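Local atomic coordinates of thymidylate synthase (Enterobacteria phage T4, PDB entry 1TIS), a protein that catalyses the reductive methylation of dUMP to dTMP, with 5,10-methylenetetrahydrofolate supplying the one-carbon unit and leaving as dihydrofolate. Residues 120-125 with 158-163; 124-129 with 196-201; 247-252 with 259-264. All blocks are in the same frame, centred on the assembly; numbering follows the deposited sequence.

Interaction 1 (120-125 with 158-163); sequences DQIIEV and MFYQFN
Ile122 and Tyr160 owe their meeting to torsions on both sides of the contact. Tyr160 sets CG between its backbone N and carbonyl carbon (chi1 49°), which carries the ring off the strand and its hydroxyl towards the helix. Ile122 answers with CG1 lying beside its own backbone N, and the second torsion (-67°) bends CD1 round to the phenol end. Ile122 CD1 and Tyr160 OH then stand 3.7 Å apart, a van der Waals contact of methyl with oxygen, the two side chains crossing at about a right angle. One helical turn later, Val125 CG1 reaches Phe162 CE2 at 3.9 Å. This methyl lies near the plane of the phenyl ring and meets it at the edge and not over a face, and here too the side chains are roughly perpendicular. Phe162 also leans on its strand neighbour, CE2 lying 4.0 Å from Tyr160 CE1, which joins the two pairs into one apolar patch.

Here residues one helical turn apart, Ile122 and Val125, face alternate residues of the strand, Tyr160 and Phe162. No hydrogen bond crosses the interface, and all four residues are buried. Around them, Ile122 also packs on Trp113 and Leu258, while the Tyr160 ring meets that of Tyr191 with the planes steeply inclined. The alternate strand residues serve the other face of the sheet, where Phe159 stacks on Phe159 of the second subunit and Gln161 packs on Tyr174 of that subunit. A strand with helices packed on one face and the partner subunit's sheet against the other is the hallmark of the thymidylate synthase fold and its back-to-back dimer.

Interaction 2 (124-129 with 196-201); sequences EVIDRI and HIVAKM
Ile126 projects from helix 121-131 between Val198 and Met201, one turn apart on helix 184-202, making this a compact case of helix-to-helix packing in the alpha/beta core of thymidylate synthase. The isoleucine meets its two partners at different inclinations. Against Val198 the side chains cross obliquely, and the contact is of methylene with methyl, Ile126 CG1 lying 3.9 Å from Val198 CG1. Against Met201 they are at about a right angle, so the thioether end runs across the branched isoleucine and touches both of its arms.

Conformation explains the fit. The second torsion of Ile126 is fully extended (179°), pushing CD1 forward until it lies 4.0 Å from Val198 CG1 and 4.1 Å from Val198 CG2, with the methionine sulfur reached in a direction roughly perpendicular to the valine methyls. Met201 is straight as far as its sulfur and then turns at the last torsion (88°), which brings CE alongside Ile126 CG2. One residue is thus gripped by two, through carbon and sulfur surfaces alone; no hydrogen bond joins these segments. The backbones approach most closely at this pair, with 7.1 Å between Ile126 CA and Val198 CA.

Neighbours extend the packing: Ile126 also touches Cys202 and Thr254, and Met201 packs on Thr254 as well. Polar bonds lie round its margin. Asp127 OD1 is hydrogen-bonded to Thr254 OG1, and Arg128 forms a salt bridge with Asp135, so helix 121-131 is tied to other parts of the chain by the residues that follow Ile126. At the heart of the contact, the closest approaches are Met201 SD to Ile126 CD1 and Met201 CE to Ile126 CG2, each at 3.5 Å.

Interaction 3 (247-252 with 259-264); sequences YKFRYL and KYVLKL
The side chains of Phe249 and Tyr260 run antiparallel alongside one another, so that the phenyl ring meets the root of the tyrosine and not its ring. Phe249 swings CG away from its backbone N (chi1 -158°), and CE1 comes to 4.1 Å from Tyr260 CB. At the neighbouring ring position, CZ lies 4.0 Å from Val261 CG2; both partners sit at the edge of the ring, near its plane.

The phenol itself is met by two other residues. Leu252 CD1 reaches Tyr260 CD2 at 4.1 Å, approaching the ring obliquely. Lys248 bends at both of its outer torsions (chi3 130°, chi4 61°), which curls the ammonium group towards the hydroxyl end, but NZ remains 3.8 Å from Tyr260 OH and no hydrogen bond forms. A short 3-10 turn at residues 250-251, with Leu252 N bonded to Phe249 O, sets the spacing of Lys248, Phe249 and Leu252.

The contact folds the loop that follows strand 241-242 back onto helix 254-262, the helix it leads into. Gln257 of that helix bonds the Phe249 carbonyl, while Val261 meets both this loop and Leu63 of helix 53-64, where Leu262 also packs on Ser64.

The three contacts form a chain of packing that leads outward from the sheet. Interactions 1 and 2 share helix 121-131, and their centres are 9 Å apart; Phe162 joins them through CD2, 3.7 Å from Ile129 CD1, and CZ, 4.1 Å from Val198 CG2. From interaction 2 the route continues to interaction 3, centred 12 Å away, through Lys200 CG and Phe249 CE2 at 3.7 Å. Gln257 NE2 bridges them, bonding the carbonyls of Met201 and Phe249. Interaction 1 lies close to the nucleotide site: the Val125 side chain is about 8 Å from that of Arg137, which probably binds dUMP. The touching residues of interactions 2 and 3 lie away from it, though Arg128 packs on Arg21 of the second subunit, another probable dUMP-binding residue.

Interaction 1 (120-125 with 158-163)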
loop_
_atom_site.group_PDB
_atom_site.type_symbol
_atom_site.label_atom_id
_atom_site.label_comp_id
_atom_site.label_asym_id
_atom_site.label_seq_id
_atom_site.Cartn_x
_atom_site.Cartn_y
_atom_site.Cartn_z
ATOM N N ASP A 120 8.739 -18.018 -1.733
ATOM C CA ASP A 120 7.381 -18.490 -1.857
ATOM C C ASP A 120 6.671 -17.744 -0.743
ATOM O O ASP A 120 6.542 -18.246 0.387
ATOM C CB ASP A 120 7.292 -20.014 -1.633
ATOM C CG ASP A 120 5.881 -20.583 -1.797
ATOM O OD1 ASP A 120 4.908 -19.834 -1.781
ATOM O OD2 ASP A 120 5.741 -21.788 -1.950
ATOM N N GLN A 121 6.150 -16.561 -1.057
ATOM C CA GLN A 121 5.480 -15.756 -0.044
ATOM C C GLN A 121 4.057 -16.152 0.365
ATOM O O GLN A 121 3.561 -15.496 1.280
ATOM C CB GLN A 121 5.527 -14.282 -0.489
ATOM C CG GLN A 121 4.901 -13.738 -1.765
ATOM C CD GLN A 121 5.334 -12.307 -2.000
ATOM O OE1 GLN A 121 5.569 -11.545 -1.066
ATOM N NE2 GLN A 121 5.576 -11.811 -3.189
ATOM N N ILE A 122 3.312 -17.149 -0.174
ATOM C CA ILE A 122 2.037 -17.542 0.447
ATOM C C ILE A 122 2.468 -18.456 1.560
ATOM O O ILE A 122 2.345 -18.127 2.727
ATOM C CB ILE A 122 1.030 -18.346 -0.471
ATOM C CG1 ILE A 122 0.247 -17.347 -1.327
ATOM C CG2 ILE A 122 0.024 -19.196 0.354
ATOM C CD1 ILE A 122 -0.716 -16.443 -0.513
ATOM N N ILE A 123 3.044 -19.592 1.244
ATOM C CA ILE A 123 3.477 -20.526 2.252
ATOM C C ILE A 123 4.256 -19.871 3.358
ATOM O O ILE A 123 3.972 -20.248 4.493
ATOM C CB ILE A 123 4.278 -21.630 1.538
ATOM C CG1 ILE A 123 3.272 -22.743 1.495
ATOM C CG2 ILE A 123 5.636 -21.974 2.128
ATOM C CD1 ILE A 123 3.776 -23.952 0.724
ATOM N N GLU A 124 5.112 -18.876 3.168
ATOM C CA GLU A 124 5.782 -18.467 4.369
ATOM C C GLU A 124 5.129 -17.345 5.188
ATOM O O GLU A 124 5.452 -17.083 6.361
ATOM C CB GLU A 124 7.188 -18.172 3.960
ATOM C CG GLU A 124 7.356 -16.802 3.375
ATOM C CD GLU A 124 8.505 -16.133 4.084
ATOM O OE1 GLU A 124 8.332 -15.729 5.244
ATOM O OE2 GLU A 124 9.574 -16.060 3.477
ATOM N N VAL A 125 4.122 -16.676 4.645
ATOM C CA VAL A 125 3.447 -15.624 5.384
ATOM C C VAL A 125 2.421 -16.316 6.245
ATOM O O VAL A 125 1.958 -15.730 7.212
ATOM C CB VAL A 125 2.734 -14.586 4.431
ATOM C CG1 VAL A 125 1.282 -14.926 3.927
ATOM C CG2 VAL A 125 2.740 -13.309 5.267
ATOM N N MET A 158 -1.995 -4.952 -5.546
ATOM C CA MET A 158 -0.581 -5.262 -5.455
ATOM C C MET A 158 0.063 -5.543 -4.128
ATOM O O MET A 158 1.186 -6.030 -4.091
ATOM C CB MET A 158 0.187 -4.150 -6.079
ATOM C CG MET A 158 -0.018 -2.836 -5.351
ATOM S SD MET A 158 0.633 -1.527 -6.419
ATOM C CE MET A 158 -0.749 -1.758 -7.495
ATOM N N PHE A 159 -0.620 -5.300 -3.037
ATOM C CA PHE A 159 0.008 -5.314 -1.747
ATOM C C PHE A 159 -0.987 -5.794 -0.735
ATOM O O PHE A 159 -2.179 -5.709 -1.062
ATOM C CB PHE A 159 0.369 -3.923 -1.525
ATOM C CG PHE A 159 1.695 -3.744 -0.906
ATOM C CD1 PHE A 159 2.809 -4.249 -1.553
ATOM C CD2 PHE A 159 1.761 -3.046 0.270
ATOM C CE1 PHE A 159 4.053 -4.051 -1.007
ATOM C CE2 PHE A 159 3.006 -2.848 0.816
ATOM C CZ PHE A 159 4.137 -3.347 0.180
ATOM N N TYR A 160 -0.549 -6.271 0.445
ATOM C CA TYR A 160 -1.435 -6.519 1.593
ATOM C C TYR A 160 -0.685 -6.894 2.839
ATOM O O TYR A 160 0.400 -7.476 2.786
ATOM C CB TYR A 160 -2.522 -7.608 1.381
ATOM C CG TYR A 160 -2.290 -8.993 0.825
ATOM C CD1 TYR A 160 -1.889 -9.994 1.687
ATOM C CD2 TYR A 160 -2.583 -9.292 -0.503
ATOM C CE1 TYR A 160 -1.785 -11.294 1.253
ATOM C CE2 TYR A 160 -2.484 -10.608 -0.946
ATOM C CZ TYR A 160 -2.079 -11.593 -0.054
ATOM O OH TYR A 160 -1.908 -12.903 -0.469
ATOM N N GLN A 161 -1.268 -6.458 3.940
ATOM C CA GLN A 161 -0.701 -6.552 5.272
ATOM C C GLN A 161 -1.713 -7.379 6.047
ATOM O O GLN A 161 -2.919 -7.218 5.840
ATOM C CB GLN A 161 -0.614 -5.151 5.866
ATOM C CG GLN A 161 0.666 -4.502 6.356
ATOM C CD GLN A 161 1.122 -4.994 7.713
ATOM O OE1 GLN A 161 0.907 -6.143 8.101
ATOM N NE2 GLN A 161 1.755 -4.169 8.525
ATOM N N PHE A 162 -1.282 -8.261 6.927
ATOM C CA PHE A 162 -2.176 -8.983 7.819
ATOM C C PHE A 162 -1.839 -8.486 9.204
ATOM O O PHE A 162 -0.674 -8.207 9.487
ATOM C CB PHE A 162 -1.953 -10.465 7.925
ATOM C CG PHE A 162 -2.361 -11.342 6.767
ATOM C CD1 PHE A 162 -3.707 -11.603 6.510
ATOM C CD2 PHE A 162 -1.376 -11.917 6.005
ATOM C CE1 PHE A 162 -4.081 -12.453 5.475
ATOM C CE2 PHE A 162 -1.771 -12.759 4.978
ATOM C CZ PHE A 162 -3.109 -13.035 4.706
ATOM N N ASN A 163 -2.819 -8.462 10.104
ATOM C CA ASN A 163 -2.649 -8.017 11.493
ATOM C C ASN A 163 -3.346 -9.074 12.323
ATOM O O ASN A 163 -4.401 -9.569 11.902
ATOM C CB ASN A 163 -3.352 -6.705 11.751
ATOM C CG ASN A 163 -2.577 -5.725 12.602
ATOM O OD1 ASN A 163 -1.640 -5.082 12.136
ATOM N ND2 ASN A 163 -2.965 -5.482 13.842
#

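Interaction 2 (124-129 with 196-201)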
loop_
_atom_site.group_PDB
_atom_site.type_symbol
_atom_site.label_atom_id
_atom_site.label_comp_id
_atom_site.label_asym_id
_atom_site.label_seq_id
_atom_site.Cartn_x
_atom_site.Cartn_y
_atom_site.Cartn_z
ATOM N N GLU A 124 5.112 -18.876 3.168
ATOM C CA GLU A 124 5.782 -18.467 4.369
ATOM C C GLU A 124 5.129 -17.345 5.188
ATOM O O GLU A 124 5.452 -17.083 6.361
ATOM C CB GLU A 124 7.188 -18.172 3.960
ATOM C CG GLU A 124 7.356 -16.802 3.375
ATOM C CD GLU A 124 8.505 -16.133 4.084
ATOM O OE1 GLU A 124 8.332 -15.729 5.244
ATOM O OE2 GLU A 124 9.574 -16.060 3.477
ATOM N N VAL A 125 4.122 -16.676 4.645
ATOM C CA VAL A 125 3.447 -15.624 5.384
ATOM C C VAL A 125 2.421 -16.316 6.245
ATOM O O VAL A 125 1.958 -15.730 7.212
ATOM C CB VAL A 125 2.734 -14.586 4.431
ATOM C CG1 VAL A 125 1.282 -14.926 3.927
ATOM C CG2 VAL A 125 2.740 -13.309 5.267
ATOM N N ILE A 126 2.004 -17.537 5.940
ATOM C CA ILE A 126 1.065 -18.173 6.801
ATOM C C ILE A 126 1.855 -18.732 7.948
ATOM O O ILE A 126 1.300 -18.836 9.026
ATOM C CB ILE A 126 0.304 -19.191 5.975
ATOM C CG1 ILE A 126 -0.579 -18.339 5.016
ATOM C CG2 ILE A 126 -0.476 -20.158 6.851
ATOM C CD1 ILE A 126 -1.518 -18.964 3.972
ATOM N N ASP A 127 3.155 -19.020 7.848
ATOM C CA ASP A 127 3.950 -19.368 9.012
ATOM C C ASP A 127 4.105 -18.151 9.928
ATOM O O ASP A 127 3.703 -18.331 11.075
ATOM C CB ASP A 127 5.327 -19.872 8.600
ATOM C CG ASP A 127 5.323 -21.209 7.847
ATOM O OD1 ASP A 127 4.356 -21.961 7.952
ATOM O OD2 ASP A 127 6.306 -21.508 7.157
ATOM N N ARG A 128 4.578 -16.918 9.591
ATOM C CA ARG A 128 4.652 -15.794 10.545
ATOM C C ARG A 128 3.395 -15.658 11.383
ATOM O O ARG A 128 3.535 -15.569 12.601
ATOM C CB ARG A 128 4.843 -14.427 9.894
ATOM C CG ARG A 128 6.100 -14.381 9.034
ATOM C CD ARG A 128 6.804 -13.000 8.959
ATOM N NE ARG A 128 7.703 -12.712 10.087
ATOM C CZ ARG A 128 8.977 -12.337 9.918
ATOM N NH1 ARG A 128 9.502 -12.137 8.711
ATOM N NH2 ARG A 128 9.750 -12.144 10.978
ATOM N N ILE A 129 2.194 -15.784 10.798
ATOM C CA ILE A 129 0.924 -15.743 11.523
ATOM C C ILE A 129 0.849 -16.910 12.485
ATOM O O ILE A 129 0.392 -16.773 13.619
ATOM C CB ILE A 129 -0.337 -15.924 10.671
ATOM C CG1 ILE A 129 -0.249 -15.348 9.246
ATOM C CG2 ILE A 129 -1.439 -15.314 11.531
ATOM C CD1 ILE A 129 -0.386 -13.842 8.973
ATOM N N HIS A 196 -10.727 -15.644 5.096
ATOM C CA HIS A 196 -11.361 -16.865 5.591
ATOM C C HIS A 196 -10.466 -18.101 5.556
ATOM O O HIS A 196 -10.284 -18.816 6.545
ATOM C CB HIS A 196 -12.623 -17.164 4.785
ATOM C CG HIS A 196 -13.783 -16.440 5.411
ATOM N ND1 HIS A 196 -14.070 -15.161 5.294
ATOM C CD2 HIS A 196 -14.687 -17.031 6.263
ATOM C CE1 HIS A 196 -15.107 -14.949 6.048
ATOM N NE2 HIS A 196 -15.472 -16.069 6.625
ATOM N N ILE A 197 -9.891 -18.351 4.379
ATOM C CA ILE A 197 -9.032 -19.488 4.160
ATOM C C ILE A 197 -7.855 -19.321 5.120
ATOM O O ILE A 197 -7.670 -20.225 5.950
ATOM C CB ILE A 197 -8.671 -19.458 2.667
ATOM C CG1 ILE A 197 -9.766 -20.119 1.886
ATOM C CG2 ILE A 197 -7.374 -20.208 2.384
ATOM C CD1 ILE A 197 -9.461 -19.864 0.394
ATOM N N VAL A 198 -7.139 -18.182 5.160
ATOM C CA VAL A 198 -6.009 -18.107 6.073
ATOM C C VAL A 198 -6.392 -18.156 7.567
ATOM O O VAL A 198 -5.673 -18.749 8.379
ATOM C CB VAL A 198 -5.223 -16.850 5.771
ATOM C CG1 VAL A 198 -3.878 -16.935 6.525
ATOM C CG2 VAL A 198 -4.952 -16.727 4.276
ATOM N N ALA A 199 -7.531 -17.609 8.011
ATOM C CA ALA A 199 -7.992 -17.761 9.369
ATOM C C ALA A 199 -8.294 -19.214 9.566
ATOM O O ALA A 199 -8.027 -19.632 10.684
ATOM C CB ALA A 199 -9.249 -17.101 9.643
ATOM N N LYS A 200 -8.741 -20.057 8.606
ATOM C CA LYS A 200 -8.956 -21.469 8.918
ATOM C C LYS A 200 -7.644 -22.272 9.060
ATOM O O LYS A 200 -7.555 -23.285 9.775
ATOM C CB LYS A 200 -9.871 -22.087 7.852
ATOM C CG LYS A 200 -10.246 -23.541 8.161
ATOM C CD LYS A 200 -11.219 -23.517 9.343
ATOM C CE LYS A 200 -11.133 -24.651 10.389
ATOM N NZ LYS A 200 -12.099 -24.385 11.459
ATOM N N MET A 201 -6.563 -21.827 8.431
ATOM C CA MET A 201 -5.262 -22.501 8.551
ATOM C C MET A 201 -4.685 -22.094 9.871
ATOM O O MET A 201 -4.328 -22.957 10.658
ATOM C CB MET A 201 -4.255 -22.074 7.481
ATOM C CG MET A 201 -4.527 -22.595 6.083
ATOM S SD MET A 201 -3.573 -21.646 4.896
ATOM C CE MET A 201 -2.030 -22.498 4.822
#

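Interaction 3 (247-252 with 259-264)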
loop_
_atom_site.group_PDB
_atom_site.type_symbol
_atom_site.label_atom_id
_atom_site.label_comp_id
_atom_site.label_asym_id
_atom_site.label_seq_id
_atom_site.Cartn_x
_atom_site.Cartn_y
_atom_site.Cartn_z
ATOM N N TYR A 247 -11.360 -32.699 8.382
ATOM C CA TYR A 247 -11.221 -32.492 9.827
ATOM C C TYR A 247 -9.790 -32.345 10.391
ATOM O O TYR A 247 -9.602 -31.424 11.182
ATOM C CB TYR A 247 -11.945 -33.655 10.516
ATOM C CG TYR A 247 -12.329 -33.511 11.987
ATOM C CD1 TYR A 247 -12.479 -32.279 12.605
ATOM C CD2 TYR A 247 -12.568 -34.675 12.688
ATOM C CE1 TYR A 247 -12.872 -32.222 13.918
ATOM C CE2 TYR A 247 -12.964 -34.623 13.994
ATOM C CZ TYR A 247 -13.114 -33.399 14.593
ATOM O OH TYR A 247 -13.541 -33.364 15.905
ATOM N N LYS A 248 -8.751 -33.137 10.051
ATOM C CA LYS A 248 -7.394 -32.899 10.568
ATOM C C LYS A 248 -6.843 -31.490 10.309
ATOM O O LYS A 248 -6.110 -30.927 11.130
ATOM C CB LYS A 248 -6.390 -33.909 9.973
ATOM C CG LYS A 248 -6.506 -34.191 8.464
ATOM C CD LYS A 248 -5.356 -35.024 7.856
ATOM C CE LYS A 248 -5.763 -36.253 6.981
ATOM N NZ LYS A 248 -6.556 -36.017 5.769
ATOM N N PHE A 249 -7.253 -30.908 9.171
ATOM C CA PHE A 249 -6.845 -29.627 8.603
ATOM C C PHE A 249 -6.081 -28.609 9.442
ATOM O O PHE A 249 -4.926 -28.304 9.133
ATOM C CB PHE A 249 -8.087 -28.934 8.033
ATOM C CG PHE A 249 -7.803 -27.882 6.963
ATOM C CD1 PHE A 249 -7.301 -28.255 5.734
ATOM C CD2 PHE A 249 -8.052 -26.555 7.224
ATOM C CE1 PHE A 249 -7.053 -27.311 4.778
ATOM C CE2 PHE A 249 -7.806 -25.611 6.266
ATOM C CZ PHE A 249 -7.308 -25.990 5.050
ATOM N N ARG A 250 -6.639 -28.122 10.557
ATOM C CA ARG A 250 -6.040 -27.014 11.289
ATOM C C ARG A 250 -4.760 -27.332 12.061
ATOM O O ARG A 250 -4.145 -26.494 12.732
ATOM C CB ARG A 250 -7.119 -26.437 12.211
ATOM C CG ARG A 250 -7.551 -27.330 13.335
ATOM C CD ARG A 250 -8.437 -26.466 14.192
ATOM N NE ARG A 250 -8.319 -26.677 15.631
ATOM C CZ ARG A 250 -9.409 -26.669 16.419
ATOM N NH1 ARG A 250 -10.674 -26.596 15.938
ATOM N NH2 ARG A 250 -9.242 -26.763 17.740
ATOM N N TYR A 251 -4.349 -28.588 11.994
ATOM C CA TYR A 251 -3.120 -28.988 12.652
ATOM C C TYR A 251 -2.061 -29.293 11.573
ATOM O O TYR A 251 -0.849 -29.447 11.858
ATOM C CB TYR A 251 -3.405 -30.246 13.550
ATOM C CG TYR A 251 -4.664 -30.199 14.445
ATOM C CD1 TYR A 251 -4.734 -29.438 15.616
ATOM C CD2 TYR A 251 -5.776 -30.923 14.040
ATOM C CE1 TYR A 251 -5.910 -29.387 16.367
ATOM C CE2 TYR A 251 -6.948 -30.877 14.788
ATOM C CZ TYR A 251 -7.021 -30.119 15.948
ATOM O OH TYR A 251 -8.203 -30.143 16.675
ATOM N N LEU A 252 -2.503 -29.326 10.297
ATOM C CA LEU A 252 -1.622 -29.797 9.248
ATOM C C LEU A 252 -0.558 -28.760 9.012
ATOM O O LEU A 252 -0.827 -27.589 9.283
ATOM C CB LEU A 252 -2.398 -30.065 7.948
ATOM C CG LEU A 252 -3.415 -31.226 7.914
ATOM C CD1 LEU A 252 -3.838 -31.619 6.496
ATOM C CD2 LEU A 252 -2.746 -32.434 8.505
ATOM N N LYS A 259 -1.981 -27.663 0.106
ATOM C CA LYS A 259 -2.115 -28.816 -0.796
ATOM C C LYS A 259 -3.571 -29.257 -0.885
ATOM O O LYS A 259 -4.164 -29.383 -1.956
ATOM C CB LYS A 259 -1.222 -29.932 -0.271
ATOM C CG LYS A 259 -0.924 -31.115 -1.200
ATOM C CD LYS A 259 0.458 -31.722 -0.886
ATOM C CE LYS A 259 1.505 -30.617 -1.117
ATOM N NZ LYS A 259 2.839 -31.012 -0.724
ATOM N N TYR A 260 -4.160 -29.378 0.302
ATOM C CA TYR A 260 -5.573 -29.649 0.416
ATOM C C TYR A 260 -6.403 -28.483 -0.114
ATOM O O TYR A 260 -7.317 -28.766 -0.880
ATOM C CB TYR A 260 -5.878 -29.956 1.896
ATOM C CG TYR A 260 -6.088 -31.446 2.021
ATOM C CD1 TYR A 260 -7.216 -31.967 1.402
ATOM C CD2 TYR A 260 -5.163 -32.273 2.663
ATOM C CE1 TYR A 260 -7.427 -33.326 1.395
ATOM C CE2 TYR A 260 -5.369 -33.647 2.666
ATOM C CZ TYR A 260 -6.499 -34.123 2.025
ATOM O OH TYR A 260 -6.769 -35.448 1.990
ATOM N N VAL A 261 -6.137 -27.210 0.233
ATOM C CA VAL A 261 -6.858 -26.037 -0.264
ATOM C C VAL A 261 -7.090 -26.158 -1.760
ATOM O O VAL A 261 -8.220 -26.373 -2.191
ATOM C CB VAL A 261 -6.040 -24.732 0.040
ATOM C CG1 VAL A 261 -6.437 -23.515 -0.818
ATOM C CG2 VAL A 261 -6.282 -24.412 1.496
ATOM N N LEU A 262 -5.983 -26.148 -2.515
ATOM C CA LEU A 262 -5.947 -26.266 -3.958
ATOM C C LEU A 262 -6.791 -27.406 -4.520
ATOM O O LEU A 262 -7.197 -27.334 -5.674
ATOM C CB LEU A 262 -4.504 -26.429 -4.364
ATOM C CG LEU A 262 -3.712 -25.169 -4.666
ATOM C CD1 LEU A 262 -3.762 -24.192 -3.534
ATOM C CD2 LEU A 262 -2.270 -25.553 -4.880
ATOM N N LYS A 263 -7.097 -28.459 -3.764
ATOM C CA LYS A 263 -7.964 -29.527 -4.201
ATOM C C LYS A 263 -9.429 -29.079 -4.233
ATOM O O LYS A 263 -10.290 -29.839 -4.714
ATOM C CB LYS A 263 -7.881 -30.715 -3.268
ATOM C CG LYS A 263 -6.636 -31.570 -3.176
ATOM C CD LYS A 263 -6.948 -32.659 -2.140
ATOM C CE LYS A 263 -7.692 -33.918 -2.651
ATOM N NZ LYS A 263 -8.914 -33.676 -3.408
ATOM N N LEU A 264 -9.810 -27.895 -3.755
ATOM C CA LEU A 264 -11.213 -27.523 -3.745
ATOM C C LEU A 264 -11.558 -26.745 -5.014
ATOM O O LEU A 264 -10.933 -25.720 -5.299
ATOM C CB LEU A 264 -11.522 -26.677 -2.479
ATOM C CG LEU A 264 -11.678 -27.219 -1.009
ATOM C CD1 LEU A 264 -11.514 -28.741 -0.897
ATOM C CD2 LEU A 264 -10.645 -26.474 -0.163
#